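Response regulator aspartate phosphatase H (PDB 3Q15) dephosphorylates the sporulation response regulator Spo0F and also acts on the competence regulator ComA, helping to separate competence and sporulation in time in Bacillus subtilis. Local coordinates at residues Asn17-Tyr20 with Lys21-Gln25; Glu32-Lys35 with Ala36-Glu39; Arg61-Leu64 with Met65-Tyr68; Thr90-Lys93 with Lys94-Gly97; Val118-Ile121 with Gly122-Glu126. One frame throughout, in Å; residues are numbered along the deposited sequence.

Contacts 1, 2 and 3 follow one another along the chain on helices 9-24, 28-41 and 49-67, which form the small N-terminal three-helix bundle of this Rap protein. Their centres lie about 11 to 15 Å apart and all three touch: Trp19 of contact 1 reaches Lys35 of contact 2 and His62 of contact 3, and His62 also meets Glu32. Contact 4 comes next, at the start of helix 93-113, its centre about 13 Å from contact 3, which it touches through Leu64; it also meets Tyr20 of contact 1 through Thr96. Contact 5, on helix 117-128 in the first predicted TPR, touches none of the others. The series thus runs from the bundle into the helical repeats.

Contact 1: residues Asn17-Tyr20 with Lys21-Gln25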
# COMPACT_ATOMS: atom_id res chain seq x y z
N ASN A 17 -0.46 -2.40 -25.58
CA ASN A 17 -1.39 -3.36 -25.00
C ASN A 17 -2.55 -3.63 -25.95
O ASN A 17 -3.01 -4.76 -26.07
CB ASN A 17 -1.95 -2.83 -23.67
CG ASN A 17 -0.91 -2.80 -22.57
OD1 ASN A 17 0.26 -3.12 -22.79
ND2 ASN A 17 -1.34 -2.42 -21.37
N GLU A 18 -3.03 -2.57 -26.60
CA GLU A 18 -4.13 -2.70 -27.53
C GLU A 18 -3.65 -3.42 -28.78
O GLU A 18 -4.35 -4.27 -29.33
CB GLU A 18 -4.68 -1.32 -27.91
CG GLU A 18 -5.84 -1.37 -28.89
CD GLU A 18 -7.02 -2.16 -28.36
OE1 GLU A 18 -7.78 -2.72 -29.18
OE2 GLU A 18 -7.19 -2.20 -27.12
N TRP A 19 -2.44 -3.08 -29.20
CA TRP A 19 -1.77 -3.76 -30.31
C TRP A 19 -1.72 -5.27 -30.03
O TRP A 19 -2.07 -6.08 -30.89
CB TRP A 19 -0.37 -3.17 -30.49
CG TRP A 19 0.47 -3.83 -31.54
CD1 TRP A 19 0.06 -4.71 -32.50
CD2 TRP A 19 1.88 -3.67 -31.72
NE1 TRP A 19 1.12 -5.10 -33.28
CE2 TRP A 19 2.26 -4.47 -32.82
CE3 TRP A 19 2.87 -2.92 -31.07
CZ2 TRP A 19 3.57 -4.55 -33.27
CZ3 TRP A 19 4.17 -3.00 -31.52
CH2 TRP A 19 4.51 -3.81 -32.61
N TYR A 20 -1.32 -5.62 -28.81
CA TYR A 20 -1.23 -7.01 -28.37
C TYR A 20 -2.57 -7.73 -28.46
O TYR A 20 -2.64 -8.88 -28.89
CB TYR A 20 -0.74 -7.06 -26.92
CG TYR A 20 -0.23 -8.41 -26.48
CD1 TYR A 20 0.22 -9.35 -27.40
CD2 TYR A 20 -0.20 -8.76 -25.13
CE1 TYR A 20 0.69 -10.59 -27.00
CE2 TYR A 20 0.27 -10.00 -24.71
CZ TYR A 20 0.71 -10.91 -25.65
OH TYR A 20 1.18 -12.14 -25.24
N LYS A 21 -3.63 -7.05 -28.04
CA LYS A 21 -4.97 -7.61 -28.10
C LYS A 21 -5.34 -8.03 -29.52
O LYS A 21 -5.89 -9.11 -29.74
CB LYS A 21 -6.00 -6.62 -27.56
CG LYS A 21 -5.94 -6.40 -26.05
CD LYS A 21 -6.99 -5.40 -25.61
CE LYS A 21 -7.03 -5.27 -24.09
NZ LYS A 21 -5.69 -4.94 -23.54
N MET A 22 -5.04 -7.17 -30.49
CA MET A 22 -5.33 -7.48 -31.88
C MET A 22 -4.52 -8.69 -32.35
O MET A 22 -5.02 -9.54 -33.09
CB MET A 22 -5.06 -6.28 -32.78
CG MET A 22 -5.99 -5.09 -32.53
SD MET A 22 -7.75 -5.46 -32.69
CE MET A 22 -8.16 -5.88 -30.99
N ILE A 23 -3.27 -8.77 -31.90
CA ILE A 23 -2.41 -9.90 -32.24
C ILE A 23 -2.99 -11.22 -31.75
O ILE A 23 -3.05 -12.19 -32.51
CB ILE A 23 -1.00 -9.71 -31.65
CG1 ILE A 23 -0.26 -8.59 -32.39
CG2 ILE A 23 -0.21 -11.01 -31.73
CD1 ILE A 23 1.11 -8.28 -31.83
N ARG A 24 -3.41 -11.26 -30.49
CA ARG A 24 -3.88 -12.50 -29.88
C ARG A 24 -5.21 -12.97 -30.47
O ARG A 24 -5.60 -14.13 -30.29
CB ARG A 24 -3.96 -12.37 -28.36
CG ARG A 24 -2.62 -12.08 -27.71
CD ARG A 24 -2.68 -12.23 -26.20
NE ARG A 24 -2.74 -13.63 -25.78
CZ ARG A 24 -3.73 -14.15 -25.05
NH1 ARG A 24 -4.75 -13.39 -24.67
NH2 ARG A 24 -3.69 -15.43 -24.71
N GLN A 25 -5.90 -12.07 -31.17
CA GLN A 25 -7.11 -12.44 -31.90
C GLN A 25 -6.81 -12.52 -33.39
O GLN A 25 -7.71 -12.59 -34.22
CB GLN A 25 -8.23 -11.43 -31.63
CG GLN A 25 -8.70 -11.43 -30.19
CD GLN A 25 -9.82 -10.44 -29.95
OE1 GLN A 25 -9.86 -9.77 -28.91
NE2 GLN A 25 -10.74 -10.34 -30.89
O HOH W 1 -3.47 -6.75 -23.24
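Lys21 to Arg24 form the last turn of helix 9-24, the first helix of the N-terminal three-helix bundle, and each returns its backbone N-H to the carbonyl four residues back, on Asn17, Glu18, Trp19 and Tyr20 in turn. Lys21 passes across the end of Glu18 at about a right angle, its CD 3.5 Å from Glu18 OE2, while the charged ends stay apart, NZ lying 4.8 Å from that same OE2. The ammonium instead gives a hydrogen to a water, which is linked more weakly to Asn17 O. Met22 folds back on itself through bends at chi2 and chi3, and its methyl CE ends 3.7 Å from Glu18 OE1; its side chain also packs on Leu34 of helix 28-41. Ile23 turns inward. Its CD1 meets the pyrrole side of the Trp19 indole, 3.5 Å from NE1, an N-H already hydrogen-bonded to His62 of helix 49-67. Arg24 completes the turn with its aliphatic part laid on Tyr20. The tyrosine ring stands where a chi1 of -163° puts CG beside the carbonyl carbon, leaning along the helix toward the arginine. Beyond CD the arginine chain turns away, and its guanidinium, 53° from the ring plane, forms a salt bridge with Glu89. The CH-pi contact falls over the ring face, with Arg24 CD 3.9 Å from the centroid of Tyr20.

Contact 2: residues Glu32-Lys35 with Ala36-Glu39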
# COMPACT_ATOMS: atom_id res chain seq x y z
N GLU A 32 -1.66 -4.18 -37.68
CA GLU A 32 -0.78 -3.36 -38.51
C GLU A 32 -1.01 -1.87 -38.27
O GLU A 32 -0.06 -1.10 -38.16
CB GLU A 32 -0.96 -3.70 -39.99
CG GLU A 32 -0.47 -5.09 -40.38
CD GLU A 32 1.04 -5.24 -40.25
OE1 GLU A 32 1.73 -4.23 -40.00
OE2 GLU A 32 1.54 -6.38 -40.39
N ILE A 33 -2.27 -1.47 -38.18
CA ILE A 33 -2.62 -0.09 -37.89
C ILE A 33 -1.99 0.36 -36.57
O ILE A 33 -1.26 1.35 -36.52
CB ILE A 33 -4.14 0.12 -37.82
CG1 ILE A 33 -4.78 -0.18 -39.18
CG2 ILE A 33 -4.48 1.54 -37.38
CD1 ILE A 33 -6.29 -0.05 -39.20
N LEU A 34 -2.26 -0.39 -35.51
CA LEU A 34 -1.75 -0.04 -34.19
C LEU A 34 -0.22 -0.07 -34.14
O LEU A 34 0.40 0.79 -33.51
CB LEU A 34 -2.36 -0.95 -33.12
CG LEU A 34 -3.84 -0.66 -32.87
CD1 LEU A 34 -4.48 -1.76 -32.03
CD2 LEU A 34 -4.02 0.70 -32.21
N LYS A 35 0.38 -1.05 -34.80
CA LYS A 35 1.83 -1.13 -34.89
C LYS A 35 2.40 0.13 -35.54
O LYS A 35 3.42 0.67 -35.10
CB LYS A 35 2.25 -2.37 -35.68
CG LYS A 35 3.75 -2.52 -35.89
CD LYS A 35 4.07 -3.85 -36.58
CE LYS A 35 5.56 -4.10 -36.67
NZ LYS A 35 6.24 -3.15 -37.59
N ALA A 36 1.73 0.60 -36.59
CA ALA A 36 2.17 1.80 -37.30
C ALA A 36 2.04 3.04 -36.43
O ALA A 36 2.90 3.92 -36.45
CB ALA A 36 1.38 1.97 -38.60
N GLU A 37 0.96 3.11 -35.66
CA GLU A 37 0.75 4.25 -34.77
C GLU A 37 1.81 4.30 -33.68
O GLU A 37 2.36 5.36 -33.39
CB GLU A 37 -0.64 4.19 -34.13
CG GLU A 37 -1.79 4.34 -35.12
CD GLU A 37 -3.14 4.40 -34.43
OE1 GLU A 37 -3.18 4.61 -33.20
OE2 GLU A 37 -4.16 4.24 -35.13
N VAL A 38 2.10 3.15 -33.08
CA VAL A 38 3.08 3.07 -32.01
C VAL A 38 4.43 3.59 -32.49
O VAL A 38 5.12 4.32 -31.77
CB VAL A 38 3.24 1.64 -31.48
CG1 VAL A 38 4.40 1.55 -30.51
CG2 VAL A 38 1.96 1.17 -30.82
N GLU A 39 4.80 3.21 -33.71
CA GLU A 39 6.09 3.59 -34.27
C GLU A 39 6.19 5.09 -34.53
O GLU A 39 7.28 5.64 -34.66
CB GLU A 39 6.36 2.79 -35.55
CG GLU A 39 6.54 1.30 -35.29
CD GLU A 39 6.52 0.48 -36.56
OE1 GLU A 39 6.13 1.02 -37.62
OE2 GLU A 39 6.90 -0.71 -36.50
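Lys35 and Glu39 form an i to i+4 salt bridge on helix 28-41, the middle helix of the N-terminal three-helix bundle. The close-fitting part of the contact gathers round this pair and Val38. With chi1 at 177°, the lysine carries CG beside its own carbonyl carbon and runs out straight before bending at chi4, which brings NZ over to the glutamate. Its CE lies 3.6 Å from Glu39 OE2, so methylene as well as ammonium lines the carboxylate. That oxygen has a second partner, the hydroxyl of Tyr55 on helix 49-67, and is thus gripped from two helices. Val38, buried against the neighbouring helices, presses CG2 to 3.1 Å from Leu34 O.

The outer side is looser. Ile33 and Glu37 lie side by side and point the same way, CG2 of the isoleucine 3.5 Å from Glu37 OE2, a carbon-to-oxygen contact with no bond in it. Glu37 OE1 instead pairs with Lys15 of helix 9-24, and exposed Ala36 adds just a methyl group. In the salt bridge, Lys35 NZ stands 2.8 Å from Glu39 OE2, on its syn side and 24° out of the carboxylate plane.

Contact 3: residues Arg61-Leu64 with Met65-Tyr68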
# COMPACT_ATOMS: atom_id res chain seq x y z
N ARG A 61 6.54 -10.73 -31.36
CA ARG A 61 5.28 -11.43 -31.18
C ARG A 61 4.39 -11.20 -32.40
O ARG A 61 3.71 -12.12 -32.86
CB ARG A 61 4.59 -10.95 -29.90
CG ARG A 61 3.29 -11.66 -29.60
CD ARG A 61 3.46 -13.17 -29.56
NE ARG A 61 2.21 -13.84 -29.23
CZ ARG A 61 1.28 -14.16 -30.13
NH1 ARG A 61 1.47 -13.88 -31.41
NH2 ARG A 61 0.16 -14.76 -29.75
N HIS A 62 4.40 -9.98 -32.91
CA HIS A 62 3.63 -9.63 -34.11
C HIS A 62 4.09 -10.45 -35.31
O HIS A 62 3.28 -10.87 -36.14
CB HIS A 62 3.75 -8.14 -34.41
CG HIS A 62 3.05 -7.71 -35.66
ND1 HIS A 62 1.76 -7.21 -35.65
CD2 HIS A 62 3.45 -7.71 -36.95
CE1 HIS A 62 1.40 -6.92 -36.89
NE2 HIS A 62 2.40 -7.21 -37.70
N GLN A 63 5.40 -10.66 -35.42
CA GLN A 63 5.96 -11.43 -36.53
C GLN A 63 5.59 -12.91 -36.40
O GLN A 63 5.33 -13.59 -37.40
CB GLN A 63 7.47 -11.26 -36.60
CG GLN A 63 8.11 -11.92 -37.82
CD GLN A 63 7.60 -11.36 -39.13
OE1 GLN A 63 7.40 -10.15 -39.26
NE2 GLN A 63 7.37 -12.23 -40.11
N LEU A 64 5.58 -13.42 -35.17
CA LEU A 64 5.14 -14.78 -34.92
C LEU A 64 3.72 -15.00 -35.44
O LEU A 64 3.41 -16.04 -36.00
CB LEU A 64 5.21 -15.11 -33.43
CG LEU A 64 6.59 -15.41 -32.85
CD1 LEU A 64 6.52 -15.66 -31.36
CD2 LEU A 64 7.22 -16.60 -33.57
N MET A 65 2.86 -14.00 -35.24
CA MET A 65 1.49 -14.09 -35.71
C MET A 65 1.43 -14.25 -37.23
O MET A 65 0.69 -15.08 -37.75
CB MET A 65 0.69 -12.85 -35.30
CG MET A 65 -0.70 -12.80 -35.92
SD MET A 65 -1.56 -11.26 -35.55
CE MET A 65 -0.48 -10.07 -36.34
N LEU A 66 2.23 -13.45 -37.93
CA LEU A 66 2.32 -13.54 -39.38
C LEU A 66 2.88 -14.89 -39.82
O LEU A 66 2.42 -15.47 -40.80
CB LEU A 66 3.19 -12.40 -39.94
CG LEU A 66 2.74 -10.97 -39.60
CD1 LEU A 66 3.77 -9.96 -40.07
CD2 LEU A 66 1.37 -10.67 -40.19
N ASP A 67 3.89 -15.39 -39.10
CA ASP A 67 4.52 -16.65 -39.47
C ASP A 67 3.60 -17.85 -39.28
O ASP A 67 3.82 -18.91 -39.86
CB ASP A 67 5.82 -16.87 -38.68
CG ASP A 67 6.88 -15.84 -39.01
OD1 ASP A 67 6.77 -15.17 -40.06
OD2 ASP A 67 7.84 -15.70 -38.22
N TYR A 68 2.57 -17.69 -38.45
CA TYR A 68 1.65 -18.79 -38.15
C TYR A 68 0.34 -18.69 -38.93
O TYR A 68 -0.56 -19.50 -38.75
CB TYR A 68 1.37 -18.87 -36.65
CG TYR A 68 2.43 -19.62 -35.86
CD1 TYR A 68 2.27 -20.97 -35.55
CD2 TYR A 68 3.59 -18.99 -35.44
CE1 TYR A 68 3.23 -21.66 -34.84
CE2 TYR A 68 4.56 -19.67 -34.73
CZ TYR A 68 4.37 -21.01 -34.43
OH TYR A 68 5.34 -21.69 -33.72
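Met65 N and Asp67 N bond back to Arg61 O and Gln63 O in regular alpha-helical fashion, whereas the bonds from Leu66 to His62 and from Tyr68 to Leu64 are weak, the latter with an N-H...O angle of only 126° where helix 49-67 ends. Gln63 NE2 reaches along the outside of this last turn to Asp67 OD1, 3.0 Å away. A bend at chi2 turns the glutamine amide toward the aspartate, whose oxygen is met on its syn side but 35° out of the carboxylate plane. The planes of the two flat groups are turned 56° against each other. Leu66 CD1 lies 3.7 Å from Gln63 OE1, crossing the amide on its other arm. On the inner side Met65 bends at chi3 to lay its methyl over one face of the His62 imidazole, CE 4.0 Å from the ring centroid in a CH-pi contact. Leu66 CD1 approaches the same ring, 3.9 Å from His62 CD2. Both ring nitrogens are hydrogen-bonded to other helices of the bundle, ND1 with Trp19 NE1 and NE2 with Glu32 OE2. At the end of the turn Leu64 O lies in the plane of the Tyr68 ring at its edge, 3.0 Å from CD2. A leucine in place of Gln63 would probably leave Asp67 OD1 without this amide donor and its carboxylate freer to turn. The chemistry is split: an uncharged amide steadies an acid outside, while carbon packing and two hydrogen bonds fix the imidazole. The indole N-H of Trp19 needs ND1 as acceptor, leaving NE2 to face Glu32, consistent with a neutral ring protonated there.

Contact 4: residues Thr90-Lys93 with Lys94-Gly97; sequences TPQK and KLTG
Chi1 of -57° sets Thr96 OG1 beside its own backbone N, and both groups therefore face the carbonyl of Gln92, the N-cap residue of helix 93-113. OG1 donates to Gln92 O at 2.8 Å, from 40° above the carbonyl plane, whereas Thr96 N comes in nearly along the C=O axis at 2.9 Å. One carbonyl oxygen is thereby held by two donors from a single residue. The Gln92 side chain bends at chi2 (-72°), which folds its amide back over the first turn and places OE1 3.8 Å from Leu95 CB. A water bridges the remaining step, donating to Gln92 OE1 and accepting from Leu95 N, so that an N-H of the first helical turn is served through solvent. Lys93 curls the other way at chi4 and gives its ammonium to Thr90 O, tying the helix start to the preceding loop. A valine in place of Thr96 would probably leave the Gln92 carbonyl held by the backbone N-H of that residue alone and the first turn less firmly tied. The turn follows helix 81-89 and rests on helix 49-67, where Gln92 packs on Leu64 and Leu95 sits among Leu57, Phe60 and Leu64.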
# COMPACT_ATOMS: atom_id res chain seq x y z
N THR A 90 2.74 -21.62 -26.21
CA THR A 90 3.40 -22.73 -25.51
C THR A 90 4.91 -22.76 -25.72
O THR A 90 5.67 -22.83 -24.76
CB THR A 90 2.77 -24.08 -25.88
OG1 THR A 90 1.39 -24.09 -25.50
CG2 THR A 90 3.49 -25.22 -25.17
N PRO A 91 5.37 -22.71 -26.99
CA PRO A 91 6.81 -22.71 -27.25
C PRO A 91 7.47 -21.38 -26.86
O PRO A 91 8.70 -21.29 -26.85
CB PRO A 91 6.89 -22.89 -28.77
CG PRO A 91 5.54 -23.38 -29.18
CD PRO A 91 4.59 -22.76 -28.23
N GLN A 92 6.66 -20.38 -26.56
CA GLN A 92 7.18 -19.06 -26.22
C GLN A 92 6.80 -18.64 -24.80
O GLN A 92 6.27 -17.55 -24.59
CB GLN A 92 6.68 -18.02 -27.23
CG GLN A 92 7.16 -18.25 -28.65
CD GLN A 92 8.64 -17.95 -28.82
OE1 GLN A 92 9.26 -17.33 -27.95
NE2 GLN A 92 9.21 -18.38 -29.93
N LYS A 93 7.09 -19.51 -23.84
CA LYS A 93 6.76 -19.25 -22.44
C LYS A 93 7.36 -17.95 -21.91
O LYS A 93 6.64 -17.12 -21.35
CB LYS A 93 7.19 -20.42 -21.55
CG LYS A 93 6.33 -21.65 -21.69
CD LYS A 93 6.78 -22.75 -20.73
CE LYS A 93 5.87 -23.96 -20.82
NZ LYS A 93 5.83 -24.53 -22.19
N LYS A 94 8.67 -17.78 -22.06
CA LYS A 94 9.36 -16.62 -21.50
C LYS A 94 8.90 -15.32 -22.15
O LYS A 94 8.76 -14.30 -21.48
CB LYS A 94 10.88 -16.77 -21.61
CG LYS A 94 11.44 -17.91 -20.79
CD LYS A 94 12.96 -17.94 -20.82
CE LYS A 94 13.51 -19.06 -19.95
NZ LYS A 94 15.00 -19.10 -19.95
N LEU A 95 8.66 -15.37 -23.46
CA LEU A 95 8.19 -14.21 -24.20
C LEU A 95 6.79 -13.83 -23.75
O LEU A 95 6.50 -12.66 -23.46
CB LEU A 95 8.18 -14.50 -25.70
CG LEU A 95 7.47 -13.44 -26.55
CD1 LEU A 95 8.20 -12.11 -26.46
CD2 LEU A 95 7.34 -13.90 -27.99
N THR A 96 5.91 -14.82 -23.70
CA THR A 96 4.52 -14.58 -23.33
C THR A 96 4.44 -14.05 -21.90
O THR A 96 3.66 -13.14 -21.62
CB THR A 96 3.69 -15.87 -23.48
OG1 THR A 96 3.79 -16.34 -24.83
CG2 THR A 96 2.23 -15.61 -23.15
N GLY A 97 5.25 -14.61 -21.01
CA GLY A 97 5.28 -14.17 -19.63
C GLY A 97 5.78 -12.74 -19.47
O GLY A 97 5.23 -11.97 -18.69
O HOH W 2 9.74 -17.41 -25.24

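Contact 5: residues Val118-Ile121 with Gly122-Glu126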
# COMPACT_ATOMS: atom_id res chain seq x y z
N VAL A 118 -6.21 3.74 -7.18
CA VAL A 118 -6.75 2.43 -6.85
C VAL A 118 -6.57 1.47 -8.03
O VAL A 118 -6.09 0.35 -7.86
CB VAL A 118 -8.22 2.53 -6.43
CG1 VAL A 118 -8.87 1.15 -6.41
CG2 VAL A 118 -8.33 3.21 -5.06
N GLU A 119 -6.94 1.92 -9.22
CA GLU A 119 -6.71 1.13 -10.42
C GLU A 119 -5.23 0.78 -10.57
O GLU A 119 -4.89 -0.37 -10.81
CB GLU A 119 -7.21 1.87 -11.67
CG GLU A 119 -8.71 2.12 -11.69
CD GLU A 119 -9.52 0.84 -11.63
OE1 GLU A 119 -9.17 -0.11 -12.35
OE2 GLU A 119 -10.50 0.77 -10.85
N ALA A 120 -4.36 1.78 -10.40
CA ALA A 120 -2.92 1.56 -10.54
C ALA A 120 -2.42 0.46 -9.62
O ALA A 120 -1.71 -0.45 -10.05
CB ALA A 120 -2.15 2.86 -10.27
N ILE A 121 -2.79 0.54 -8.34
CA ILE A 121 -2.39 -0.46 -7.35
C ILE A 121 -2.77 -1.86 -7.82
O ILE A 121 -1.96 -2.79 -7.77
CB ILE A 121 -3.03 -0.15 -5.98
CG1 ILE A 121 -2.47 1.16 -5.42
CG2 ILE A 121 -2.81 -1.29 -4.99
CD1 ILE A 121 -3.26 1.73 -4.24
N GLY A 122 -4.01 -2.01 -8.28
CA GLY A 122 -4.50 -3.27 -8.78
C GLY A 122 -3.62 -3.84 -9.87
O GLY A 122 -3.35 -5.04 -9.89
N TYR A 123 -3.18 -2.99 -10.79
CA TYR A 123 -2.30 -3.44 -11.86
C TYR A 123 -0.89 -3.72 -11.35
O TYR A 123 -0.24 -4.68 -11.78
CB TYR A 123 -2.30 -2.45 -13.04
CG TYR A 123 -3.55 -2.56 -13.88
CD1 TYR A 123 -3.71 -3.59 -14.80
CD2 TYR A 123 -4.58 -1.64 -13.75
CE1 TYR A 123 -4.86 -3.70 -15.57
CE2 TYR A 123 -5.73 -1.74 -14.51
CZ TYR A 123 -5.87 -2.77 -15.41
OH TYR A 123 -7.01 -2.86 -16.16
N TYR A 124 -0.42 -2.89 -10.42
CA TYR A 124 0.88 -3.12 -9.79
C TYR A 124 0.93 -4.50 -9.15
O TYR A 124 1.91 -5.22 -9.28
CB TYR A 124 1.19 -2.06 -8.73
CG TYR A 124 1.48 -0.68 -9.28
CD1 TYR A 124 1.92 -0.51 -10.58
CD2 TYR A 124 1.32 0.45 -8.49
CE1 TYR A 124 2.19 0.75 -11.08
CE2 TYR A 124 1.58 1.71 -8.98
CZ TYR A 124 2.02 1.86 -10.27
OH TYR A 124 2.28 3.12 -10.75
N ARG A 125 -0.14 -4.86 -8.45
CA ARG A 125 -0.20 -6.16 -7.77
C ARG A 125 -0.20 -7.30 -8.78
O ARG A 125 0.57 -8.25 -8.64
CB ARG A 125 -1.44 -6.24 -6.87
CG ARG A 125 -1.46 -5.20 -5.76
CD ARG A 125 -0.29 -5.38 -4.81
NE ARG A 125 -0.11 -6.78 -4.46
CZ ARG A 125 -0.79 -7.41 -3.51
NH1 ARG A 125 -1.69 -6.76 -2.80
NH2 ARG A 125 -0.56 -8.70 -3.27
N GLU A 126 -1.04 -7.20 -9.81
CA GLU A 126 -1.08 -8.23 -10.84
C GLU A 126 0.26 -8.35 -11.55
O GLU A 126 0.69 -9.45 -11.90
CB GLU A 126 -2.20 -7.94 -11.86
CG GLU A 126 -3.61 -8.00 -11.29
CD GLU A 126 -3.91 -9.32 -10.60
OE1 GLU A 126 -4.20 -9.31 -9.38
OE2 GLU A 126 -3.86 -10.37 -11.27
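Tyr124 lies along the turn that begins at Ala120, and its side chain can be traced outward over that residue. CB rests 3.4 Å from Ile121 O. CG, next in line, is 3.3 Å from Ala120 O, the oxygen that also receives the Tyr124 backbone N-H at 2.8 Å. Chi1 of -71° keeps CG beside the backbone N and chi2 of -23° turns the ring so that one face lies over this carbonyl oxygen, offset toward the rim. Farther out CD1 and CD2 flank the same oxygen, CD2 being the nearer at 3.5 Å. CE2 then reaches the methyl of Ala120, 4.1 Å from CB. The outer end of the ring leaves this turn and packs between helices, against Met109 and Phe112 of helix 93-113 and Val147 and Ala150 of helix 137-153.

Tyr123 meets its carbonyl differently, CD2 coming within 3.2 Å of Glu119 O, and its ring extends to Arg107. Arg125 begins close to the backbone, CG 3.2 Å from Ile121 O, then bends at chi2 and chi3 and sends its guanidinium to Glu128 of the second subunit, which also packs on Ile121 through its Tyr162. The contact lies within the first predicted TPR, on the second helix of its pair; the small Ala120 one turn before the large aromatic Tyr124 is consistent with the small and aromatic signature positions of that helix, through which tetratricopeptide repeats pack helix against helix.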